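Local structure of calcineurin-like phosphoesterase domain-containing protein (Aquifex aeolicus, 1XM7) at residues 22-27 against 174-179; 28-33 against 61-66; 9-14 against 147-152. The protein is of unknown function but belongs to the calcineurin-like metallophosphoesterases, so it probably hydrolyses phosphate esters. All coordinates share one frame; numbering follows the deposited sequence.

Contact 1: 22-27 against 174-179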
loop_
_atom_site.group_PDB
_atom_site.type_symbol
_atom_site.label_atom_id
_atom_site.label_comp_id
_atom_site.label_asym_id
_atom_site.label_seq_id
_atom_site.Cartn_x
_atom_site.Cartn_y
_atom_site.Cartn_z
ATOM N N PRO A 22 -8.068 17.809 -0.598
ATOM C CA PRO A 22 -9.496 18.124 -0.639
ATOM C C PRO A 22 -10.121 17.368 -1.774
ATOM O O PRO A 22 -11.218 16.824 -1.663
ATOM C CB PRO A 22 -9.514 19.624 -0.897
ATOM C CG PRO A 22 -8.155 20.088 -0.466
ATOM C CD PRO A 22 -7.281 18.997 -0.962
ATOM N N GLU A 23 -9.389 17.351 -2.874
ATOM C CA GLU A 23 -9.810 16.676 -4.082
ATOM C C GLU A 23 -10.347 15.266 -3.839
ATOM O O GLU A 23 -11.499 14.977 -4.154
ATOM C CB GLU A 23 -8.628 16.611 -5.045
ATOM C CG GLU A 23 -8.227 17.946 -5.676
ATOM C CD GLU A 23 -9.151 18.345 -6.825
ATOM O OE1 GLU A 23 -8.768 19.242 -7.616
ATOM O OE2 GLU A 23 -10.261 17.762 -6.934
ATOM N N VAL A 24 -9.518 14.396 -3.271
ATOM C CA VAL A 24 -9.909 13.012 -3.029
ATOM C C VAL A 24 -10.354 12.627 -1.627
ATOM O O VAL A 24 -11.296 11.859 -1.468
ATOM C CB VAL A 24 -8.779 12.070 -3.417
ATOM C CG1 VAL A 24 -8.711 11.952 -4.913
ATOM C CG2 VAL A 24 -7.462 12.599 -2.873
ATOM N N ARG A 25 -9.665 13.135 -0.615
ATOM C CA ARG A 25 -9.999 12.813 0.767
ATOM C C ARG A 25 -11.239 13.566 1.245
ATOM O O ARG A 25 -11.446 14.740 0.929
ATOM C CB ARG A 25 -8.809 13.116 1.682
ATOM C CG ARG A 25 -7.553 12.312 1.362
ATOM C CD ARG A 25 -7.621 10.870 1.859
ATOM N NE ARG A 25 -6.412 10.124 1.500
ATOM C CZ ARG A 25 -6.020 8.981 2.063
ATOM N NH1 ARG A 25 -6.735 8.420 3.029
ATOM N NH2 ARG A 25 -4.901 8.398 1.654
ATOM N N PHE A 26 -12.047 12.871 2.036
ATOM C CA PHE A 26 -13.298 13.395 2.557
ATOM C C PHE A 26 -13.528 12.806 3.935
ATOM O O PHE A 26 -13.009 11.737 4.244
ATOM C CB PHE A 26 -14.411 12.926 1.648
ATOM C CG PHE A 26 -14.417 11.437 1.464
ATOM C CD1 PHE A 26 -15.012 10.604 2.413
ATOM C CD2 PHE A 26 -13.775 10.856 0.370
ATOM C CE1 PHE A 26 -14.965 9.213 2.276
ATOM C CE2 PHE A 26 -13.722 9.456 0.223
ATOM C CZ PHE A 26 -14.317 8.638 1.178
ATOM N N LYS A 27 -14.332 13.482 4.747
ATOM C CA LYS A 27 -14.628 12.993 6.085
ATOM C C LYS A 27 -15.262 11.591 6.043
ATOM O O LYS A 27 -16.151 11.319 5.237
ATOM C CB LYS A 27 -15.554 13.969 6.807
ATOM C CG LYS A 27 -15.816 13.579 8.251
ATOM C CD LYS A 27 -16.535 14.677 9.028
ATOM C CE LYS A 27 -16.633 14.313 10.510
ATOM N NZ LYS A 27 -15.316 13.867 11.086
ATOM N N ASN A 174 -7.264 4.234 -6.265
ATOM C CA ASN A 174 -8.153 3.118 -6.546
ATOM C C ASN A 174 -9.503 3.201 -5.860
ATOM O O ASN A 174 -10.119 2.184 -5.568
ATOM C CB ASN A 174 -7.456 1.803 -6.192
ATOM C CG ASN A 174 -5.994 1.801 -6.598
ATOM O OD1 ASN A 174 -5.113 2.063 -5.783
ATOM N ND2 ASN A 174 -5.732 1.535 -7.868
ATOM N N ASP A 175 -9.961 4.424 -5.619
ATOM C CA ASP A 175 -11.258 4.655 -4.994
ATOM C C ASP A 175 -11.376 3.910 -3.658
ATOM O O ASP A 175 -12.393 3.282 -3.362
ATOM C CB ASP A 175 -12.379 4.237 -5.971
ATOM C CG ASP A 175 -13.724 4.906 -5.657
ATOM O OD1 ASP A 175 -13.731 6.099 -5.265
ATOM O OD2 ASP A 175 -14.782 4.248 -5.819
ATOM N N TYR A 176 -10.313 3.985 -2.862
ATOM C CA TYR A 176 -10.258 3.355 -1.545
ATOM C C TYR A 176 -10.619 1.872 -1.513
ATOM O O TYR A 176 -11.342 1.416 -0.632
ATOM C CB TYR A 176 -11.133 4.146 -0.562
ATOM C CG TYR A 176 -10.750 5.609 -0.510
ATOM C CD1 TYR A 176 -11.119 6.482 -1.532
ATOM C CD2 TYR A 176 -9.935 6.101 0.511
ATOM C CE1 TYR A 176 -10.678 7.801 -1.540
ATOM C CE2 TYR A 176 -9.486 7.420 0.509
ATOM C CZ TYR A 176 -9.859 8.260 -0.518
ATOM O OH TYR A 176 -9.406 9.559 -0.531
ATOM N N LYS A 177 -10.098 1.126 -2.482
ATOM C CA LYS A 177 -10.322 -0.318 -2.574
ATOM C C LYS A 177 -8.986 -1.048 -2.760
ATOM O O LYS A 177 -8.104 -0.580 -3.486
ATOM C CB LYS A 177 -11.230 -0.651 -3.757
ATOM C CG LYS A 177 -12.654 -0.176 -3.624
ATOM C CD LYS A 177 -13.459 -0.598 -4.834
ATOM C CE LYS A 177 -14.831 0.048 -4.811
ATOM N NZ LYS A 177 -15.603 -0.223 -6.064
ATOM N N PRO A 178 -8.821 -2.208 -2.106
ATOM C CA PRO A 178 -7.559 -2.933 -2.264
ATOM C C PRO A 178 -7.492 -3.396 -3.696
ATOM O O PRO A 178 -8.503 -3.435 -4.383
ATOM C CB PRO A 178 -7.722 -4.106 -1.320
ATOM C CG PRO A 178 -9.188 -4.416 -1.467
ATOM C CD PRO A 178 -9.809 -3.032 -1.385
ATOM N N ILE A 179 -6.306 -3.737 -4.159
ATOM C CA ILE A 179 -6.175 -4.223 -5.513
ATOM C C ILE A 179 -6.085 -5.728 -5.407
ATOM O O ILE A 179 -5.393 -6.257 -4.546
ATOM C CB ILE A 179 -4.935 -3.647 -6.180
ATOM C CG1 ILE A 179 -5.197 -2.182 -6.509
ATOM C CG2 ILE A 179 -4.596 -4.432 -7.423
ATOM C CD1 ILE A 179 -4.003 -1.447 -7.017
#
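Y176 reaches across to V24, R25 and F26, and is the one residue of 174-179 that takes part. At its root CG stands beside the backbone N, anti to the carbonyl carbon (chi1 -55°), which aims the ring at the 22-27 loop, while CB rests on V32 and CD2 on I33. Further out the ring meets different partners through CE1 and CE2. CE1 of Y176 lies 3.9 Å from CE2 of F26, whose ring turns its edge to the Y176 face in a T-shaped pair with planes at 65°. CE2 of Y176 is 3.9 Å from NH1 of R25, which sits in the plane of the tyrosine ring; this carbon in turn lies over a face of the guanidinium, and the two planes are 86° apart. Y176 belongs to the loop that leads into strand 179-180, the edge strand beside 4-7 in the metallophosphoesterase fold, so the ring bridges that loop and the one preceding helix 29-38. At the tip OH of Y176 lies 3.1 Å from the carbonyl O of V24 and 3.3 Å from CD of R25. The guanidinium is fixed from elsewhere: NH2 and NH1 bond the carbonyl oxygens of D9 and T10, and NE forms a salt bridge with E172.

Contact 2: 28-33 against 61-66; sequences GFEIVI and NEYLRI
E30 and Y63 bring their backbones closest, with CA atoms 6.9 Å apart, where the first turns of helices 29-38 and 63-69 lie side by side. Both helices follow an N-cap residue with positive phi, G28 and E62. The Y63 ring fills the gap between the helices. CB of E30 sits over one face, 3.5 Å from the centroid of the Y63 ring and only 7° off the normal, a clear CH-pi contact, and the opposite face is covered by CB of N61, 3.6 Å above the plane. Beyond CB the glutamate bends sharply at chi2 (94°) and stays along the ring, placing CD of E30 3.4 Å from CE2 of Y63. Its carboxylate ends between two aromatics: OE1 of E30 lies 3.5 Å above the F29 ring, over its centre, while OE2 accepts a hydrogen bond from the backbone N of Y13. I31 comes in at the rim of the tyrosine instead, its CD1 at the ring edge beside CE1 and near the ring plane. Y13 also meets the Y63 ring, and L34, further along helix 29-38, touches it too. Such helix-to-helix packing belongs to the alpha/beta layer of the metallophosphoesterase fold, where 29-38 and 63-69 lie in successive beta-alpha-beta crossovers joining parallel strands 4-7, 46-49 and 73-77.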
loop_
_atom_site.group_PDB
_atom_site.type_symbol
_atom_site.label_atom_id
_atom_site.label_comp_id
_atom_site.label_asym_id
_atom_site.label_seq_id
_atom_site.Cartn_x
_atom_site.Cartn_y
_atom_site.Cartn_z
ATOM N N GLY A 28 -14.790 10.700 6.908
ATOM C CA GLY A 28 -15.321 9.352 6.930
ATOM C C GLY A 28 -14.682 8.422 5.910
ATOM O O GLY A 28 -15.318 7.463 5.467
ATOM N N PHE A 29 -13.432 8.683 5.535
ATOM C CA PHE A 29 -12.762 7.828 4.555
ATOM C C PHE A 29 -12.258 6.543 5.190
ATOM O O PHE A 29 -12.054 5.548 4.501
ATOM C CB PHE A 29 -11.609 8.573 3.872
ATOM C CG PHE A 29 -10.526 9.005 4.811
ATOM C CD1 PHE A 29 -9.538 8.108 5.219
ATOM C CD2 PHE A 29 -10.503 10.305 5.309
ATOM C CE1 PHE A 29 -8.539 8.492 6.117
ATOM C CE2 PHE A 29 -9.515 10.708 6.206
ATOM C CZ PHE A 29 -8.525 9.795 6.615
ATOM N N GLU A 30 -12.056 6.556 6.504
ATOM C CA GLU A 30 -11.595 5.352 7.184
ATOM C C GLU A 30 -12.682 4.293 7.055
ATOM O O GLU A 30 -12.400 3.140 6.717
ATOM C CB GLU A 30 -11.309 5.622 8.668
ATOM C CG GLU A 30 -10.092 6.501 8.921
ATOM C CD GLU A 30 -10.432 7.975 9.078
ATOM O OE1 GLU A 30 -11.414 8.450 8.454
ATOM O OE2 GLU A 30 -9.698 8.659 9.824
ATOM N N ILE A 31 -13.926 4.691 7.310
ATOM C CA ILE A 31 -15.056 3.779 7.224
ATOM C C ILE A 31 -15.200 3.227 5.813
ATOM O O ILE A 31 -15.524 2.054 5.630
ATOM C CB ILE A 31 -16.388 4.481 7.627
ATOM C CG1 ILE A 31 -16.918 3.916 8.944
ATOM C CG2 ILE A 31 -17.461 4.247 6.564
ATOM C CD1 ILE A 31 -15.954 3.998 10.081
ATOM N N VAL A 32 -14.971 4.066 4.813
ATOM C CA VAL A 32 -15.094 3.617 3.436
ATOM C C VAL A 32 -14.040 2.583 3.095
ATOM O O VAL A 32 -14.337 1.576 2.457
ATOM C CB VAL A 32 -14.975 4.789 2.466
ATOM C CG1 VAL A 32 -14.838 4.277 1.039
ATOM C CG2 VAL A 32 -16.197 5.688 2.609
ATOM N N ILE A 33 -12.808 2.834 3.519
ATOM C CA ILE A 33 -11.710 1.904 3.265
ATOM C C ILE A 33 -11.974 0.569 3.951
ATOM O O ILE A 33 -11.887 -0.486 3.328
ATOM C CB ILE A 33 -10.361 2.455 3.796
ATOM C CG1 ILE A 33 -9.853 3.585 2.891
ATOM C CG2 ILE A 33 -9.343 1.320 3.898
ATOM C CD1 ILE A 33 -8.656 4.347 3.466
ATOM N N ASN A 61 -12.079 5.793 17.473
ATOM C CA ASN A 61 -13.254 5.442 16.679
ATOM C C ASN A 61 -13.346 3.964 16.277
ATOM O O ASN A 61 -14.189 3.589 15.461
ATOM C CB ASN A 61 -13.312 6.327 15.436
ATOM C CG ASN A 61 -13.731 7.748 15.756
ATOM O OD1 ASN A 61 -14.881 8.006 16.091
ATOM N ND2 ASN A 61 -12.793 8.675 15.662
ATOM N N GLU A 62 -12.484 3.131 16.854
ATOM C CA GLU A 62 -12.480 1.696 16.590
ATOM C C GLU A 62 -11.922 1.319 15.231
ATOM O O GLU A 62 -11.938 0.141 14.859
ATOM C CB GLU A 62 -13.896 1.116 16.696
ATOM C CG GLU A 62 -14.706 1.524 17.932
ATOM C CD GLU A 62 -13.967 1.298 19.233
ATOM O OE1 GLU A 62 -13.107 0.387 19.289
ATOM O OE2 GLU A 62 -14.262 2.029 20.208
ATOM N N TYR A 63 -11.427 2.297 14.486
ATOM C CA TYR A 63 -10.894 1.991 13.173
ATOM C C TYR A 63 -9.867 0.862 13.238
ATOM O O TYR A 63 -9.938 -0.103 12.474
ATOM C CB TYR A 63 -10.262 3.237 12.534
ATOM C CG TYR A 63 -11.229 4.381 12.265
ATOM C CD1 TYR A 63 -12.579 4.136 12.010
ATOM C CD2 TYR A 63 -10.788 5.710 12.262
ATOM C CE1 TYR A 63 -13.466 5.177 11.768
ATOM C CE2 TYR A 63 -11.670 6.760 12.019
ATOM C CZ TYR A 63 -13.011 6.483 11.776
ATOM O OH TYR A 63 -13.910 7.508 11.567
ATOM N N LEU A 64 -8.924 0.970 14.167
ATOM C CA LEU A 64 -7.881 -0.035 14.292
ATOM C C LEU A 64 -8.381 -1.372 14.821
ATOM O O LEU A 64 -7.943 -2.428 14.364
ATOM C CB LEU A 64 -6.735 0.495 15.169
ATOM C CG LEU A 64 -6.030 1.760 14.657
ATOM C CD1 LEU A 64 -4.732 1.949 15.416
ATOM C CD2 LEU A 64 -5.756 1.653 13.156
ATOM N N ARG A 65 -9.290 -1.330 15.785
ATOM C CA ARG A 65 -9.839 -2.552 16.349
ATOM C C ARG A 65 -10.558 -3.273 15.208
ATOM O O ARG A 65 -10.441 -4.486 15.055
ATOM C CB ARG A 65 -10.809 -2.208 17.487
ATOM C CG ARG A 65 -11.216 -3.395 18.368
ATOM C CD ARG A 65 -11.955 -2.953 19.655
ATOM N NE ARG A 65 -11.081 -2.211 20.572
ATOM C CZ ARG A 65 -11.451 -1.724 21.760
ATOM N NH1 ARG A 65 -12.695 -1.897 22.203
ATOM N NH2 ARG A 65 -10.580 -1.042 22.500
ATOM N N ILE A 66 -11.281 -2.507 14.394
ATOM C CA ILE A 66 -12.013 -3.060 13.262
ATOM C C ILE A 66 -11.043 -3.696 12.272
ATOM O O ILE A 66 -11.234 -4.836 11.837
ATOM C CB ILE A 66 -12.843 -1.966 12.551
ATOM C CG1 ILE A 66 -13.984 -1.519 13.465
ATOM C CG2 ILE A 66 -13.387 -2.488 11.223
ATOM C CD1 ILE A 66 -14.718 -0.298 12.973
#

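Contact 3: 9-14 against 147-152; sequences DTHFYH and HVHWNR
D9 grips the start of the 147-152 loop through its carboxylate. The side chain leaves the backbone with CG beside its own N (chi1 -53°) and points across at H147, whose backbone N-H donates to OD1 of D9 over 2.9 Å. The bond is somewhat bent, 141° at the hydrogen, and meets the oxygen on its syn side, a little out of the carboxylate plane. OD2 of D9 lies 3.2 Å from the same N of H147. CB of H147 points away from the 9-14 loop, and the residue joins the contact by its main chain. These residues spell two signatures of the metallophosphoesterase family: D9 and H11 form the DxH motif after strand 4-7, and H147 and H149 the GHxH motif after strand 142-145. In relatives both motifs supply ligands to a two-metal centre, consistent with an active site here, and backbone bonds from D9 to G51 and from H11 to D52 bring a third conserved loop alongside. H149 swings its ring back toward the first loop. CE1 of H149 comes 3.9 Å from OD2 of D9 and 3.8 Å from CE1 of H11, the two imidazoles standing obliquely with planes 69° apart and the NE2 atoms of H11 and H149 4.6 Å from each other. The carbonyl O of H147 lies over the centre of the H149 ring, and ND1 of H149 is hydrogen-bonded to OD1 of N170, which limits how the ring can turn. A weak hydrogen bond runs from ND1 of H11 to the carbonyl O of D9, 3.4 Å and nearly straight. A type II beta turn from H11 to H14 follows, closed by H14 N to H11 O.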
loop_
_atom_site.group_PDB
_atom_site.type_symbol
_atom_site.label_atom_id
_atom_site.label_comp_id
_atom_site.label_asym_id
_atom_site.label_seq_id
_atom_site.Cartn_x
_atom_site.Cartn_y
_atom_site.Cartn_z
ATOM N N ASP A 9 -1.218 3.658 1.986
ATOM C CA ASP A 9 -1.472 5.062 2.274
ATOM C C ASP A 9 -2.880 5.286 2.784
ATOM O O ASP A 9 -3.569 6.208 2.341
ATOM C CB ASP A 9 -1.237 5.906 1.027
ATOM C CG ASP A 9 0.117 5.663 0.428
ATOM O OD1 ASP A 9 0.247 4.748 -0.407
ATOM O OD2 ASP A 9 1.065 6.365 0.810
ATOM N N THR A 10 -3.297 4.447 3.727
ATOM C CA THR A 10 -4.625 4.550 4.301
ATOM C C THR A 10 -4.765 5.784 5.194
ATOM O O THR A 10 -5.852 6.368 5.301
ATOM C CB THR A 10 -4.957 3.282 5.083
ATOM O OG1 THR A 10 -3.834 2.912 5.884
ATOM C CG2 THR A 10 -5.266 2.150 4.127
ATOM N N HIS A 11 -3.657 6.188 5.814
ATOM C CA HIS A 11 -3.640 7.359 6.678
ATOM C C HIS A 11 -4.796 7.384 7.674
ATOM O O HIS A 11 -5.433 8.425 7.872
ATOM C CB HIS A 11 -3.683 8.644 5.842
ATOM C CG HIS A 11 -2.356 9.054 5.274
ATOM N ND1 HIS A 11 -1.815 8.480 4.143
ATOM C CD2 HIS A 11 -1.460 9.984 5.686
ATOM C CE1 HIS A 11 -0.645 9.038 3.883
ATOM N NE2 HIS A 11 -0.408 9.953 4.804
ATOM N N PHE A 12 -5.077 6.244 8.295
ATOM C CA PHE A 12 -6.151 6.186 9.271
ATOM C C PHE A 12 -5.912 7.255 10.319
ATOM O O PHE A 12 -4.808 7.393 10.829
ATOM C CB PHE A 12 -6.202 4.820 9.954
ATOM C CG PHE A 12 -6.698 3.714 9.073
ATOM C CD1 PHE A 12 -7.956 3.787 8.484
ATOM C CD2 PHE A 12 -5.930 2.573 8.872
ATOM C CE1 PHE A 12 -8.446 2.736 7.711
ATOM C CE2 PHE A 12 -6.409 1.515 8.102
ATOM C CZ PHE A 12 -7.669 1.595 7.521
ATOM N N TYR A 13 -6.955 8.019 10.620
ATOM C CA TYR A 13 -6.889 9.073 11.621
ATOM C C TYR A 13 -6.136 10.318 11.204
ATOM O O TYR A 13 -5.958 11.229 12.012
ATOM C CB TYR A 13 -6.305 8.531 12.927
ATOM C CG TYR A 13 -7.251 7.619 13.677
ATOM C CD1 TYR A 13 -6.975 6.261 13.832
ATOM C CD2 TYR A 13 -8.423 8.118 14.237
ATOM C CE1 TYR A 13 -7.843 5.428 14.530
ATOM C CE2 TYR A 13 -9.297 7.294 14.935
ATOM C CZ TYR A 13 -9.002 5.958 15.076
ATOM O OH TYR A 13 -9.883 5.154 15.746
ATOM N N HIS A 14 -5.675 10.371 9.961
ATOM C CA HIS A 14 -4.987 11.575 9.508
ATOM C C HIS A 14 -6.048 12.543 8.984
ATOM O O HIS A 14 -6.160 12.809 7.779
ATOM C CB HIS A 14 -3.969 11.286 8.407
ATOM C CG HIS A 14 -3.091 12.461 8.100
ATOM N ND1 HIS A 14 -2.214 12.488 7.037
ATOM C CD2 HIS A 14 -2.963 13.658 8.724
ATOM C CE1 HIS A 14 -1.589 13.652 7.016
ATOM N NE2 HIS A 14 -2.025 14.379 8.029
ATOM N N HIS A 147 2.759 5.420 -1.764
ATOM C CA HIS A 147 3.417 6.706 -1.622
ATOM C C HIS A 147 2.949 7.880 -2.493
ATOM O O HIS A 147 2.800 8.988 -1.981
ATOM C CB HIS A 147 4.925 6.505 -1.794
ATOM C CG HIS A 147 5.735 7.715 -1.448
ATOM N ND1 HIS A 147 6.102 8.657 -2.384
ATOM C CD2 HIS A 147 6.225 8.147 -0.262
ATOM C CE1 HIS A 147 6.786 9.618 -1.790
ATOM N NE2 HIS A 147 6.875 9.332 -0.502
ATOM N N VAL A 148 2.727 7.670 -3.791
ATOM C CA VAL A 148 2.292 8.776 -4.659
ATOM C C VAL A 148 0.783 9.012 -4.626
ATOM O O VAL A 148 0.001 8.184 -5.095
ATOM C CB VAL A 148 2.710 8.552 -6.122
ATOM C CG1 VAL A 148 2.423 9.812 -6.930
ATOM C CG2 VAL A 148 4.191 8.190 -6.192
ATOM N N HIS A 149 0.379 10.158 -4.089
ATOM C CA HIS A 149 -1.035 10.489 -3.970
ATOM C C HIS A 149 -1.695 10.935 -5.254
ATOM O O HIS A 149 -1.046 11.204 -6.261
ATOM C CB HIS A 149 -1.248 11.572 -2.912
ATOM C CG HIS A 149 -0.701 11.214 -1.566
ATOM N ND1 HIS A 149 -0.900 9.980 -0.985
ATOM C CD2 HIS A 149 0.046 11.925 -0.688
ATOM C CE1 HIS A 149 -0.298 9.946 0.190
ATOM N NE2 HIS A 149 0.284 11.114 0.394
ATOM N N TRP A 150 -3.014 11.012 -5.189
ATOM C CA TRP A 150 -3.810 11.426 -6.317
ATOM C C TRP A 150 -3.486 12.867 -6.680
ATOM O O TRP A 150 -3.229 13.695 -5.808
ATOM C CB TRP A 150 -5.297 11.313 -5.966
ATOM C CG TRP A 150 -6.206 11.774 -7.067
ATOM C CD1 TRP A 150 -6.747 11.009 -8.069
ATOM C CD2 TRP A 150 -6.594 13.129 -7.344
ATOM N NE1 TRP A 150 -7.441 11.807 -8.953
ATOM C CE2 TRP A 150 -7.361 13.111 -8.532
ATOM C CE3 TRP A 150 -6.359 14.358 -6.708
ATOM C CZ2 TRP A 150 -7.895 14.279 -9.097
ATOM C CZ3 TRP A 150 -6.887 15.517 -7.272
ATOM C CH2 TRP A 150 -7.646 15.468 -8.455
ATOM N N ASN A 151 -3.483 13.152 -7.976
ATOM C CA ASN A 151 -3.251 14.496 -8.484
ATOM C C ASN A 151 -4.192 14.592 -9.667
ATOM O O ASN A 151 -4.625 13.570 -10.200
ATOM C CB ASN A 151 -1.791 14.699 -8.910
ATOM C CG ASN A 151 -1.341 13.714 -9.965
ATOM O OD1 ASN A 151 -0.290 13.079 -9.837
ATOM N ND2 ASN A 151 -2.131 13.585 -11.023
ATOM N N ARG A 152 -4.514 15.810 -10.075
ATOM C CA ARG A 152 -5.445 16.016 -11.177
ATOM C C ARG A 152 -4.953 15.631 -12.577
ATOM O O ARG A 152 -5.634 15.917 -13.559
ATOM C CB ARG A 152 -5.921 17.474 -11.181
ATOM C CG ARG A 152 -5.524 18.253 -9.931
ATOM C CD ARG A 152 -4.051 18.639 -9.996
ATOM N NE ARG A 152 -3.541 19.219 -8.753
ATOM C CZ ARG A 152 -2.476 20.020 -8.687
ATOM N NH1 ARG A 152 -1.811 20.343 -9.796
ATOM N NH2 ARG A 152 -2.070 20.501 -7.511
#

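Along the chain the segments run 9-14, 22-27, 28-33, 61-66, 147-152 and 174-179, so contacts 1 and 3 interlock while contact 2 is enclosed by both. Contact 3 joins loops following strands of the two sheets, 4-7 in one and 142-145 in the other, at the presumed active site. Contact 1 has its centre about 8 Å away, on the same side of the chain's centre, and W150 of the GHxH loop packs on E23 and V24. Contact 2 is further out, its centre about 13 Å from that of contact 1 and about 15 Å from that of contact 3. Y13 links it to the DxH loop, and helix 29-38 begins after 22-27, with G28 between, so the helical layer is physically connected to the presumed site.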